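Putative Xylose isomerase (PDB 3QXB) probably acts as an isomerase, with a TIM barrel resembling that of xylose isomerase that binds manganese(II) or iron(III) ions. Local coordinates at residues V24-A29 against V52-D57; W214-F219 against Q251-W256; Q246-Q251 against P261-P266; H255-Q260 against I287-E292. All coordinates share one frame; numbering follows the deposited sequence.

Contact 1. Residues V24-A29 against V52-D57; sequences VNLCFA and VQYTYD
Asn25 and Gln53 are paired on adjacent parallel strands, and their side chains, both on the sheet face that leads to the metal centre, join amide to amide. Asn25 ND2 donates to Gln53 OE1 at 3.1 Å in a fairly straight bond (164° at the hydrogen). The acceptor lies in the plane of the Asn25 amide, while the two amide planes stand nearly perpendicular, 84° apart. Having CG anti to the backbone N (chi1 175°) carries the Asn25 amide forward along the chain, where OD1 accepts from Cys27 N at 2.7 Å in an Asx turn. ND2 has a second acceptor, a water 2.9 Å away that also meets Thr55 OG1, so both ends of this amide are held.

On the side of Val24 and Val52 the contact is apolar: Leu26, just past the end of its strand, rests CG on Val52 CG1 at 3.8 Å and CD1 near Tyr54 CD1 at 3.9 Å. The backbones between the two faces form a parallel ladder in which Gln53 uses both its N-H and its carbonyl toward segment 24-29: Gln53 N donates to Val24 O at 2.8 Å, and Gln53 O accepts from Leu26 N at 3.0 Å.

The Gln53 amide has partners beyond the pair, OE1 hydrogen-bonding His244 NE2 and NE2 bonding Ser88 OG, so it is a second-shell residue for a metal ligand. The contact joins the two strands of the beta-alpha-beta unit strand 22-25, helix 36-46, strand 51-55. Val24 and Leu26 pack on Val43 of that helix, while strands 283-285 and 85-90 flank the two strands and continue the barrel.

Contact 2. Residues W214-F219 against Q251-W256; sequences WGHALF and QLDRHW. With MN (manganese (II) ion), chain G.
His216 and Asp253 converge on one manganese ion through different first torsions: His216 has CG anti to its carbonyl carbon (chi1 -64°), whereas Asp253 has CG anti to its backbone N (chi1 -171°). The imidazole and carboxylate planes end 72° apart, and His216 NE2 and Asp253 OD2 bind the metal at 2.2 and 2.0 Å. His255 NE2 adds a third bond of 2.1 Å, and two waters at 2.3 and 2.4 Å bring the ligands to five. The same three residues also bind iron(III) in this crystal.

Second-shell bonds fix how these groups are turned: His216 ND1 meets Pro179 O, His255 ND1 meets Glu286 O, and Asp253 OD1 takes a bond from Gln246 NE2. Gly215 passes so near Asp253 OD1 that a beta carbon there would clash. Farther out, a water bridges Gly215 O (2.8 Å) and Leu252 O (3.0 Å), donating to both, and Phe219 brings CE1 within 3.3 Å of Gln251 O.

Helix 214-217 directly follows strand 208-213, and Trp214 packs against helices 229-236 and 266-275. The partner segment belongs to the long loop after strand 240-245, where Glu292 of the second subunit accepts a hydrogen bond from Asp253 N.

Contact 3. Residues Q246-Q251 against P261-P266; sequences QQTDGQ and PGVVTP
Gln247 supplies the side-chain hydrogen bonding by folding its amide back over its own backbone: CG is anti to the backbone N (chi1 -174°) and the chain bends at chi2 (57°). OE1 then accepts in its carbonyl plane from two donors, Val264 N at 2.8 Å and Thr248 N at 3.1 Å.

Backbone bonding adds Val263 N to Thr248 O at 2.8 Å. Gly262 CA lies against the same oxygen, and a side chain at this glycine would run into both Thr248 O and Gln247 OE1.

Turn bonds shape the first segment. Thr248 OG1 accepts from Gly250 N at 2.9 Å, an ST turn, and Asp249 OD1 from Gln251 N at 3.0 Å, an Asx turn; Asp249 OD2 pairs in a salt bridge with Arg254.

Apolar contact is small: Thr248 CG2 meets Val264 CG2 at 3.6 Å. Val264 CG1 also covers Gln246 O at 3.3 Å, a buried carbonyl that has no polar partner in the model.

An alanine in place of Gln247 is likely to leave Val264 N without its acceptor and to open a gap beside Gly262. The chemistry implies that a single side-chain oxygen, shared by Val264 N and Thr248 N, ties two irregular pieces of one loop, while Gln246 on the same segment turns to hold Asp253 and His255.

Contact 4. Residues H255-Q260 against I287-E292; sequences HWSFTQ and ILYPFE. With MN (manganese (II) ion), chain G; EDO (1,2-ethanediol), chain K.
Two loops at the metal-binding end of the barrel meet where His255, a manganese ligand, lies alongside Leu288. The leucine places CD1 over one face of the imidazole, 3.9 Å from its centroid and 28° off the normal, a CH-pi contact that backs the ring from a side the metal does not use. A backbone bond ties the same pair, Leu288 N donating to His255 O at 3.1 Å.

Ile287 packs on the residues that follow His255. With CG1 anti to the carbonyl carbon (chi1 -46°), its two branches part: CG2 presses on Ser257 CB at 3.4 Å, tighter than an ordinary carbon contact, while CD1 reaches Trp256 O at 3.2 Å and Phe258 CE2 at 4.0 Å.

Tyr289 sets its hydroxyl 3.7 Å from Ser257 CB, and both Tyr289 OH and Ser257 OG bond to Asp301 OD2. A phenylalanine at this position would probably leave that carboxylate oxygen with one hydroxyl partner fewer and the ring freer to shift. An ethanediol, probably from the crystallisation liquor, touches the ring too, with C1 3.6 Å from Tyr289 CD2.

The 255-260 segment, ending in a type I turn from Ser257 to Gln260, belongs to the long loop between strand 240-245 and helix 266-275; residues 287-292 lie in the loop that links strand 283-285 to helix 295-310. That last helix adjoins both: Ser257 touches its Ser305, and Tyr289 packs on Val298 and Met302.

How the contacts relate
Contact 1 is the buried member, a strand-to-strand pairing in the barrel wall, whereas contacts 2, 3 and 4 are partly buried and built mainly from loops, with the short helix 214-217 in contact 2. Of these three, contact 3 alone has exposed residues in its interface and lies farthest from the chain centre, about 18 Å between centres. All three draw on one long loop between strand 240-245 and helix 266-275. Their chemistry divides accordingly: ladder bonds and an amide pair in contact 1, metal coordination in contact 2, side-chain oxygens accepting from backbone N-H groups in contact 3, and apolar cover in contact 4. Contacts 2 and 4 share His255 and Trp256, and Gln246 joins contact 3 to both.

Contact 1. Residues V24-A29 against V52-D57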
# COMPACT_ATOMS: atom_id res chain seq x y z
N VAL A 24 -13.59 15.03 1.13
CA VAL A 24 -12.27 14.49 0.79
C VAL A 24 -11.86 13.27 1.61
O VAL A 24 -12.04 13.23 2.81
CB VAL A 24 -11.20 15.63 0.85
CG1 VAL A 24 -11.06 16.23 2.27
CG2 VAL A 24 -9.87 15.14 0.29
N ASN A 25 -11.31 12.26 0.95
CA ASN A 25 -10.65 11.17 1.62
C ASN A 25 -9.20 11.62 1.84
O ASN A 25 -8.53 12.13 0.95
CB ASN A 25 -10.76 9.88 0.79
CG ASN A 25 -9.99 8.74 1.38
OD1 ASN A 25 -8.80 8.83 1.54
ND2 ASN A 25 -10.68 7.65 1.75
N LEU A 26 -8.72 11.40 3.05
CA LEU A 26 -7.40 11.87 3.49
C LEU A 26 -6.23 11.12 2.87
O LEU A 26 -5.06 11.45 3.19
CB LEU A 26 -7.34 11.85 5.02
CG LEU A 26 -8.34 12.82 5.67
CD1 LEU A 26 -8.23 12.77 7.18
CD2 LEU A 26 -8.14 14.24 5.18
N CYS A 27 -6.49 10.17 1.97
CA CYS A 27 -5.39 9.46 1.25
C CYS A 27 -4.35 10.40 0.62
O CYS A 27 -3.18 10.07 0.53
CB CYS A 27 -5.95 8.55 0.16
SG CYS A 27 -6.93 9.42 -1.05
N PHE A 28 -4.77 11.59 0.20
CA PHE A 28 -3.85 12.52 -0.45
C PHE A 28 -2.78 13.02 0.50
O PHE A 28 -1.74 13.50 0.04
CB PHE A 28 -4.63 13.75 -1.00
CG PHE A 28 -4.96 14.76 0.07
CD1 PHE A 28 -6.13 14.66 0.81
CD2 PHE A 28 -4.09 15.79 0.37
CE1 PHE A 28 -6.42 15.58 1.81
CE2 PHE A 28 -4.37 16.72 1.36
CZ PHE A 28 -5.52 16.60 2.10
N ALA A 29 -3.02 12.91 1.82
CA ALA A 29 -2.14 13.43 2.89
C ALA A 29 -1.23 12.41 3.52
O ALA A 29 -0.38 12.74 4.37
CB ALA A 29 -2.98 14.09 4.00
N VAL A 52 -15.29 14.84 5.41
CA VAL A 52 -14.04 14.14 5.38
C VAL A 52 -14.23 12.63 5.55
O VAL A 52 -15.07 12.19 6.34
CB VAL A 52 -13.17 14.65 6.52
CG1 VAL A 52 -11.89 13.85 6.61
CG2 VAL A 52 -12.91 16.19 6.39
N GLN A 53 -13.46 11.84 4.82
CA GLN A 53 -13.34 10.40 5.06
C GLN A 53 -11.92 10.14 5.49
O GLN A 53 -10.96 10.42 4.73
CB GLN A 53 -13.71 9.57 3.84
CG GLN A 53 -13.82 8.14 4.09
CD GLN A 53 -14.40 7.38 2.93
OE1 GLN A 53 -13.80 7.30 1.85
NE2 GLN A 53 -15.60 6.80 3.14
N TYR A 54 -11.78 9.64 6.71
CA TYR A 54 -10.48 9.40 7.29
C TYR A 54 -10.00 8.06 6.77
O TYR A 54 -10.80 7.16 6.62
CB TYR A 54 -10.64 9.37 8.80
CG TYR A 54 -9.38 9.10 9.62
CD1 TYR A 54 -8.53 10.14 10.00
CD2 TYR A 54 -9.09 7.83 10.06
CE1 TYR A 54 -7.38 9.90 10.78
CE2 TYR A 54 -7.99 7.60 10.86
CZ TYR A 54 -7.13 8.63 11.21
OH TYR A 54 -6.00 8.32 11.99
N THR A 55 -8.71 7.94 6.44
CA THR A 55 -8.18 6.69 5.87
C THR A 55 -7.41 5.85 6.93
O THR A 55 -6.67 6.40 7.76
CB THR A 55 -7.24 6.97 4.65
OG1 THR A 55 -6.71 5.75 4.13
CG2 THR A 55 -6.05 7.90 5.03
N TYR A 56 -7.59 4.53 6.90
CA TYR A 56 -6.77 3.63 7.75
C TYR A 56 -5.25 3.83 7.51
O TYR A 56 -4.45 3.49 8.35
CB TYR A 56 -7.06 2.19 7.45
CG TYR A 56 -8.49 1.65 7.68
CD1 TYR A 56 -9.55 2.47 8.09
CD2 TYR A 56 -8.77 0.34 7.40
CE1 TYR A 56 -10.82 1.94 8.25
CE2 TYR A 56 -10.06 -0.18 7.53
CZ TYR A 56 -11.07 0.59 7.94
OH TYR A 56 -12.34 0.02 8.12
N ASP A 57 -4.88 4.37 6.35
CA ASP A 57 -3.50 4.68 5.99
C ASP A 57 -2.83 5.77 6.86
O ASP A 57 -1.65 6.01 6.72
CB ASP A 57 -3.37 5.04 4.49
CG ASP A 57 -3.38 3.81 3.56
OD1 ASP A 57 -3.38 2.63 4.02
OD2 ASP A 57 -3.42 4.00 2.32
O HOH W 1 -8.96 5.38 2.35

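Contact 2. Residues W214-F219 against Q251-W256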
# COMPACT_ATOMS: atom_id res chain seq x y z
N TRP A 214 -16.12 5.97 -8.66
CA TRP A 214 -16.42 6.22 -10.08
C TRP A 214 -15.36 5.58 -11.00
O TRP A 214 -15.68 5.09 -12.08
CB TRP A 214 -16.51 7.73 -10.34
CG TRP A 214 -17.84 8.34 -10.04
CD1 TRP A 214 -18.41 8.48 -8.82
CD2 TRP A 214 -18.75 8.90 -10.99
NE1 TRP A 214 -19.63 9.10 -8.94
CE2 TRP A 214 -19.86 9.37 -10.27
CE3 TRP A 214 -18.71 9.09 -12.38
CZ2 TRP A 214 -20.96 9.98 -10.88
CZ3 TRP A 214 -19.84 9.71 -13.01
CH2 TRP A 214 -20.92 10.15 -12.25
N GLY A 215 -14.12 5.51 -10.54
CA GLY A 215 -13.05 4.91 -11.34
C GLY A 215 -13.16 3.39 -11.45
O GLY A 215 -12.66 2.80 -12.40
N HIS A 216 -13.78 2.77 -10.46
CA HIS A 216 -13.99 1.34 -10.46
C HIS A 216 -15.17 0.97 -11.38
O HIS A 216 -15.07 0.04 -12.15
CB HIS A 216 -14.29 0.87 -9.07
CG HIS A 216 -13.16 1.06 -8.11
ND1 HIS A 216 -13.22 0.58 -6.82
CD2 HIS A 216 -11.94 1.65 -8.24
CE1 HIS A 216 -12.09 0.88 -6.19
NE2 HIS A 216 -11.29 1.52 -7.04
N ALA A 217 -16.26 1.71 -11.28
CA ALA A 217 -17.43 1.47 -12.14
C ALA A 217 -17.10 1.73 -13.61
O ALA A 217 -17.62 1.07 -14.51
CB ALA A 217 -18.61 2.34 -11.70
N LEU A 218 -16.24 2.72 -13.86
CA LEU A 218 -15.96 3.17 -15.24
C LEU A 218 -14.78 2.46 -15.88
O LEU A 218 -14.34 2.82 -16.96
CB LEU A 218 -15.77 4.70 -15.29
CG LEU A 218 -17.01 5.53 -14.89
CD1 LEU A 218 -16.78 7.03 -15.06
CD2 LEU A 218 -18.21 5.12 -15.67
N PHE A 219 -14.25 1.44 -15.22
CA PHE A 219 -13.16 0.65 -15.76
C PHE A 219 -13.62 -0.19 -16.99
O PHE A 219 -14.24 -1.26 -16.84
CB PHE A 219 -12.62 -0.26 -14.66
CG PHE A 219 -11.42 -1.06 -15.07
CD1 PHE A 219 -10.21 -0.45 -15.30
CD2 PHE A 219 -11.50 -2.42 -15.19
CE1 PHE A 219 -9.12 -1.18 -15.68
CE2 PHE A 219 -10.40 -3.14 -15.54
CZ PHE A 219 -9.23 -2.53 -15.81
N GLN A 251 -9.21 3.33 -18.40
CA GLN A 251 -8.37 2.19 -18.83
C GLN A 251 -7.56 1.52 -17.73
O GLN A 251 -7.17 0.35 -17.84
CB GLN A 251 -7.41 2.63 -19.96
CG GLN A 251 -8.14 3.33 -21.14
CD GLN A 251 -9.40 2.57 -21.62
OE1 GLN A 251 -10.50 3.15 -21.79
NE2 GLN A 251 -9.24 1.26 -21.84
N LEU A 252 -7.30 2.26 -16.67
CA LEU A 252 -6.79 1.71 -15.42
C LEU A 252 -7.50 2.48 -14.30
O LEU A 252 -8.23 3.44 -14.56
CB LEU A 252 -5.25 1.85 -15.32
CG LEU A 252 -4.31 1.05 -16.25
CD1 LEU A 252 -2.83 1.21 -15.82
CD2 LEU A 252 -4.67 -0.41 -16.27
N ASP A 253 -7.30 2.06 -13.06
CA ASP A 253 -7.89 2.74 -11.92
C ASP A 253 -7.00 3.91 -11.55
O ASP A 253 -6.11 3.78 -10.72
CB ASP A 253 -8.03 1.77 -10.73
CG ASP A 253 -8.83 2.38 -9.58
OD1 ASP A 253 -9.59 3.35 -9.84
OD2 ASP A 253 -8.72 1.89 -8.42
N ARG A 254 -7.23 5.06 -12.18
CA ARG A 254 -6.20 6.13 -12.20
C ARG A 254 -6.04 6.90 -10.89
O ARG A 254 -4.91 7.19 -10.47
CB ARG A 254 -6.44 7.12 -13.34
CG ARG A 254 -6.41 6.49 -14.72
CD ARG A 254 -5.10 5.76 -15.00
NE ARG A 254 -4.96 5.54 -16.43
CZ ARG A 254 -3.83 5.20 -17.05
NH1 ARG A 254 -2.70 5.01 -16.37
NH2 ARG A 254 -3.85 5.06 -18.37
N HIS A 255 -7.17 7.23 -10.28
CA HIS A 255 -7.23 8.13 -9.14
C HIS A 255 -6.49 9.43 -9.43
O HIS A 255 -5.76 9.93 -8.58
CB HIS A 255 -6.67 7.47 -7.86
CG HIS A 255 -7.48 6.31 -7.38
ND1 HIS A 255 -8.62 6.47 -6.61
CD2 HIS A 255 -7.35 4.98 -7.59
CE1 HIS A 255 -9.15 5.29 -6.38
NE2 HIS A 255 -8.39 4.37 -6.95
N TRP A 256 -6.67 9.93 -10.65
CA TRP A 256 -6.12 11.21 -11.02
C TRP A 256 -6.91 12.30 -10.35
O TRP A 256 -8.07 12.11 -9.95
CB TRP A 256 -6.12 11.46 -12.54
CG TRP A 256 -5.16 10.61 -13.31
CD1 TRP A 256 -3.97 10.07 -12.88
CD2 TRP A 256 -5.30 10.19 -14.67
NE1 TRP A 256 -3.40 9.32 -13.87
CE2 TRP A 256 -4.19 9.38 -14.98
CE3 TRP A 256 -6.28 10.40 -15.65
CZ2 TRP A 256 -4.02 8.80 -16.25
CZ3 TRP A 256 -6.09 9.84 -16.92
CH2 TRP A 256 -4.97 9.05 -17.20
MN MN G . -9.39 2.50 -6.67
O HOH W 2 -11.19 3.70 -14.59
O HOH W 3 -10.06 2.90 -4.48
O HOH W 4 -7.31 1.76 -5.64

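Contact 3. Residues Q246-Q251 against P261-P266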
# COMPACT_ATOMS: atom_id res chain seq x y z
N GLN A 246 -12.87 10.48 -8.65
CA GLN A 246 -11.51 10.64 -9.16
C GLN A 246 -11.61 10.89 -10.65
O GLN A 246 -12.67 10.67 -11.26
CB GLN A 246 -10.71 9.36 -8.95
CG GLN A 246 -11.54 8.09 -9.23
CD GLN A 246 -10.69 6.92 -9.69
OE1 GLN A 246 -9.89 7.05 -10.64
NE2 GLN A 246 -10.86 5.77 -9.05
N GLN A 247 -10.52 11.37 -11.23
CA GLN A 247 -10.42 11.54 -12.66
C GLN A 247 -9.74 10.30 -13.20
O GLN A 247 -8.88 9.69 -12.54
CB GLN A 247 -9.69 12.85 -13.02
CG GLN A 247 -9.64 13.24 -14.46
CD GLN A 247 -10.99 13.38 -15.15
OE1 GLN A 247 -11.65 12.39 -15.40
NE2 GLN A 247 -11.35 14.61 -15.53
N THR A 248 -10.19 9.88 -14.37
CA THR A 248 -9.69 8.66 -14.96
C THR A 248 -9.92 8.68 -16.47
O THR A 248 -10.76 9.43 -16.95
CB THR A 248 -10.42 7.44 -14.34
OG1 THR A 248 -9.95 6.24 -14.94
CG2 THR A 248 -11.95 7.57 -14.53
N ASP A 249 -9.15 7.88 -17.21
CA ASP A 249 -9.42 7.66 -18.63
C ASP A 249 -10.22 6.38 -18.82
O ASP A 249 -10.55 6.02 -19.94
CB ASP A 249 -8.12 7.61 -19.45
CG ASP A 249 -7.20 6.49 -19.02
OD1 ASP A 249 -7.55 5.77 -18.05
OD2 ASP A 249 -6.14 6.34 -19.62
N GLY A 250 -10.51 5.67 -17.74
CA GLY A 250 -11.30 4.47 -17.83
C GLY A 250 -10.54 3.24 -18.28
O GLY A 250 -11.16 2.21 -18.49
N GLN A 251 -9.21 3.33 -18.40
CA GLN A 251 -8.37 2.19 -18.83
C GLN A 251 -7.56 1.52 -17.73
O GLN A 251 -7.17 0.35 -17.84
CB GLN A 251 -7.41 2.63 -19.96
CG GLN A 251 -8.14 3.33 -21.14
CD GLN A 251 -9.40 2.57 -21.62
OE1 GLN A 251 -10.50 3.15 -21.79
NE2 GLN A 251 -9.24 1.26 -21.84
N PRO A 261 -6.80 15.59 -17.56
CA PRO A 261 -7.83 15.22 -18.52
C PRO A 261 -8.33 13.80 -18.29
O PRO A 261 -7.60 12.95 -17.79
CB PRO A 261 -7.13 15.36 -19.90
CG PRO A 261 -5.76 15.76 -19.65
CD PRO A 261 -5.49 15.85 -18.18
N GLY A 262 -9.58 13.56 -18.64
CA GLY A 262 -10.21 12.25 -18.50
C GLY A 262 -11.71 12.36 -18.63
O GLY A 262 -12.24 13.44 -18.95
N VAL A 263 -12.41 11.25 -18.39
CA VAL A 263 -13.83 11.11 -18.74
C VAL A 263 -14.75 11.51 -17.60
O VAL A 263 -15.95 11.64 -17.80
CB VAL A 263 -14.19 9.66 -19.17
CG1 VAL A 263 -13.46 9.31 -20.47
CG2 VAL A 263 -13.85 8.65 -18.07
N VAL A 264 -14.18 11.70 -16.41
CA VAL A 264 -14.97 12.08 -15.23
C VAL A 264 -14.73 13.56 -14.98
O VAL A 264 -13.94 13.96 -14.12
CB VAL A 264 -14.61 11.23 -13.99
CG1 VAL A 264 -15.44 11.66 -12.78
CG2 VAL A 264 -14.83 9.77 -14.32
N THR A 265 -15.44 14.36 -15.74
CA THR A 265 -15.37 15.80 -15.64
C THR A 265 -16.22 16.27 -14.45
O THR A 265 -17.19 15.62 -14.09
CB THR A 265 -15.89 16.47 -16.95
OG1 THR A 265 -17.29 16.30 -17.06
CG2 THR A 265 -15.21 15.86 -18.19
N PRO A 266 -15.83 17.38 -13.81
CA PRO A 266 -16.65 17.95 -12.75
C PRO A 266 -18.11 18.13 -13.10
O PRO A 266 -18.97 17.83 -12.28
CB PRO A 266 -16.01 19.31 -12.52
CG PRO A 266 -14.56 19.07 -12.83
CD PRO A 266 -14.54 18.08 -13.96

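Contact 4. Residues H255-Q260 against I287-E292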
# COMPACT_ATOMS: atom_id res chain seq x y z
N HIS A 255 -7.17 7.23 -10.28
CA HIS A 255 -7.23 8.13 -9.14
C HIS A 255 -6.49 9.43 -9.43
O HIS A 255 -5.76 9.93 -8.58
CB HIS A 255 -6.67 7.47 -7.86
CG HIS A 255 -7.48 6.31 -7.38
ND1 HIS A 255 -8.62 6.47 -6.61
CD2 HIS A 255 -7.35 4.98 -7.59
CE1 HIS A 255 -9.15 5.29 -6.38
NE2 HIS A 255 -8.39 4.37 -6.95
N TRP A 256 -6.67 9.93 -10.65
CA TRP A 256 -6.12 11.21 -11.02
C TRP A 256 -6.91 12.30 -10.35
O TRP A 256 -8.07 12.11 -9.95
CB TRP A 256 -6.12 11.46 -12.54
CG TRP A 256 -5.16 10.61 -13.31
CD1 TRP A 256 -3.97 10.07 -12.88
CD2 TRP A 256 -5.30 10.19 -14.67
NE1 TRP A 256 -3.40 9.32 -13.87
CE2 TRP A 256 -4.19 9.38 -14.98
CE3 TRP A 256 -6.28 10.40 -15.65
CZ2 TRP A 256 -4.02 8.80 -16.25
CZ3 TRP A 256 -6.09 9.84 -16.92
CH2 TRP A 256 -4.97 9.05 -17.20
N SER A 257 -6.27 13.45 -10.21
CA SER A 257 -6.98 14.62 -9.71
C SER A 257 -7.70 15.35 -10.86
O SER A 257 -7.52 15.03 -12.03
CB SER A 257 -5.98 15.54 -9.04
OG SER A 257 -5.49 16.46 -9.97
N PHE A 258 -8.53 16.33 -10.51
CA PHE A 258 -9.34 17.03 -11.48
C PHE A 258 -8.63 18.19 -12.20
O PHE A 258 -9.26 18.94 -12.96
CB PHE A 258 -10.68 17.41 -10.86
CG PHE A 258 -11.50 16.22 -10.46
CD1 PHE A 258 -12.33 15.60 -11.38
CD2 PHE A 258 -11.37 15.65 -9.19
CE1 PHE A 258 -13.05 14.50 -11.03
CE2 PHE A 258 -12.08 14.56 -8.84
CZ PHE A 258 -12.91 13.97 -9.74
N THR A 259 -7.33 18.31 -12.02
CA THR A 259 -6.52 19.09 -12.97
C THR A 259 -6.11 18.25 -14.21
O THR A 259 -5.55 18.80 -15.17
CB THR A 259 -5.27 19.67 -12.31
OG1 THR A 259 -4.38 18.59 -12.00
CG2 THR A 259 -5.62 20.47 -11.02
N GLN A 260 -6.35 16.94 -14.18
CA GLN A 260 -5.99 16.04 -15.27
C GLN A 260 -7.14 15.79 -16.27
O GLN A 260 -8.31 15.78 -15.88
CB GLN A 260 -5.55 14.70 -14.70
CG GLN A 260 -4.32 14.78 -13.82
CD GLN A 260 -3.19 15.50 -14.51
OE1 GLN A 260 -2.87 16.63 -14.16
NE2 GLN A 260 -2.62 14.87 -15.53
N ILE A 287 -7.91 10.89 -4.36
CA ILE A 287 -6.87 11.24 -5.31
C ILE A 287 -5.58 10.67 -4.76
O ILE A 287 -5.24 10.89 -3.59
CB ILE A 287 -6.74 12.78 -5.55
CG1 ILE A 287 -8.12 13.45 -5.77
CG2 ILE A 287 -5.76 13.05 -6.72
CD1 ILE A 287 -8.93 12.91 -6.92
N LEU A 288 -4.88 9.92 -5.60
CA LEU A 288 -3.64 9.28 -5.19
C LEU A 288 -2.44 9.93 -5.92
O LEU A 288 -2.49 10.24 -7.13
CB LEU A 288 -3.73 7.78 -5.45
CG LEU A 288 -4.72 7.00 -4.56
CD1 LEU A 288 -4.77 5.55 -5.05
CD2 LEU A 288 -4.39 7.07 -3.05
N TYR A 289 -1.41 10.21 -5.15
CA TYR A 289 -0.24 10.87 -5.67
C TYR A 289 0.93 9.95 -5.44
O TYR A 289 1.03 9.28 -4.39
CB TYR A 289 -0.01 12.19 -4.95
CG TYR A 289 -0.99 13.26 -5.31
CD1 TYR A 289 -2.15 13.47 -4.55
CD2 TYR A 289 -0.76 14.10 -6.40
CE1 TYR A 289 -3.06 14.47 -4.89
CE2 TYR A 289 -1.66 15.08 -6.74
CZ TYR A 289 -2.82 15.26 -5.96
OH TYR A 289 -3.74 16.26 -6.23
N PRO A 290 1.84 9.89 -6.42
CA PRO A 290 3.07 9.12 -6.18
C PRO A 290 3.76 9.57 -4.87
O PRO A 290 3.73 10.74 -4.57
CB PRO A 290 3.95 9.50 -7.38
CG PRO A 290 3.01 10.10 -8.41
CD PRO A 290 1.95 10.77 -7.60
N PHE A 291 4.33 8.64 -4.09
CA PHE A 291 5.08 9.01 -2.88
C PHE A 291 6.17 10.06 -3.17
O PHE A 291 6.38 10.99 -2.40
CB PHE A 291 5.77 7.75 -2.30
CG PHE A 291 4.80 6.71 -1.74
CD1 PHE A 291 4.01 6.99 -0.62
CD2 PHE A 291 4.72 5.43 -2.30
CE1 PHE A 291 3.15 6.05 -0.11
CE2 PHE A 291 3.85 4.46 -1.77
CZ PHE A 291 3.06 4.77 -0.69
N GLU A 292 6.83 9.90 -4.32
CA GLU A 292 7.99 10.71 -4.68
C GLU A 292 7.62 12.13 -5.18
O GLU A 292 8.49 12.96 -5.40
CB GLU A 292 8.87 9.96 -5.68
CG GLU A 292 8.23 9.65 -7.00
CD GLU A 292 7.48 8.30 -7.02
OE1 GLU A 292 6.98 7.82 -5.94
OE2 GLU A 292 7.39 7.73 -8.12
MN MN G . -9.39 2.50 -6.67
C1 EDO K . -2.01 12.79 -9.50
O1 EDO K . -1.09 11.75 -9.72
C2 EDO K . -2.70 12.92 -10.83
O2 EDO K . -3.86 13.65 -10.59
O HOH W 3 -10.06 2.90 -4.48
O HOH W 4 -7.31 1.76 -5.64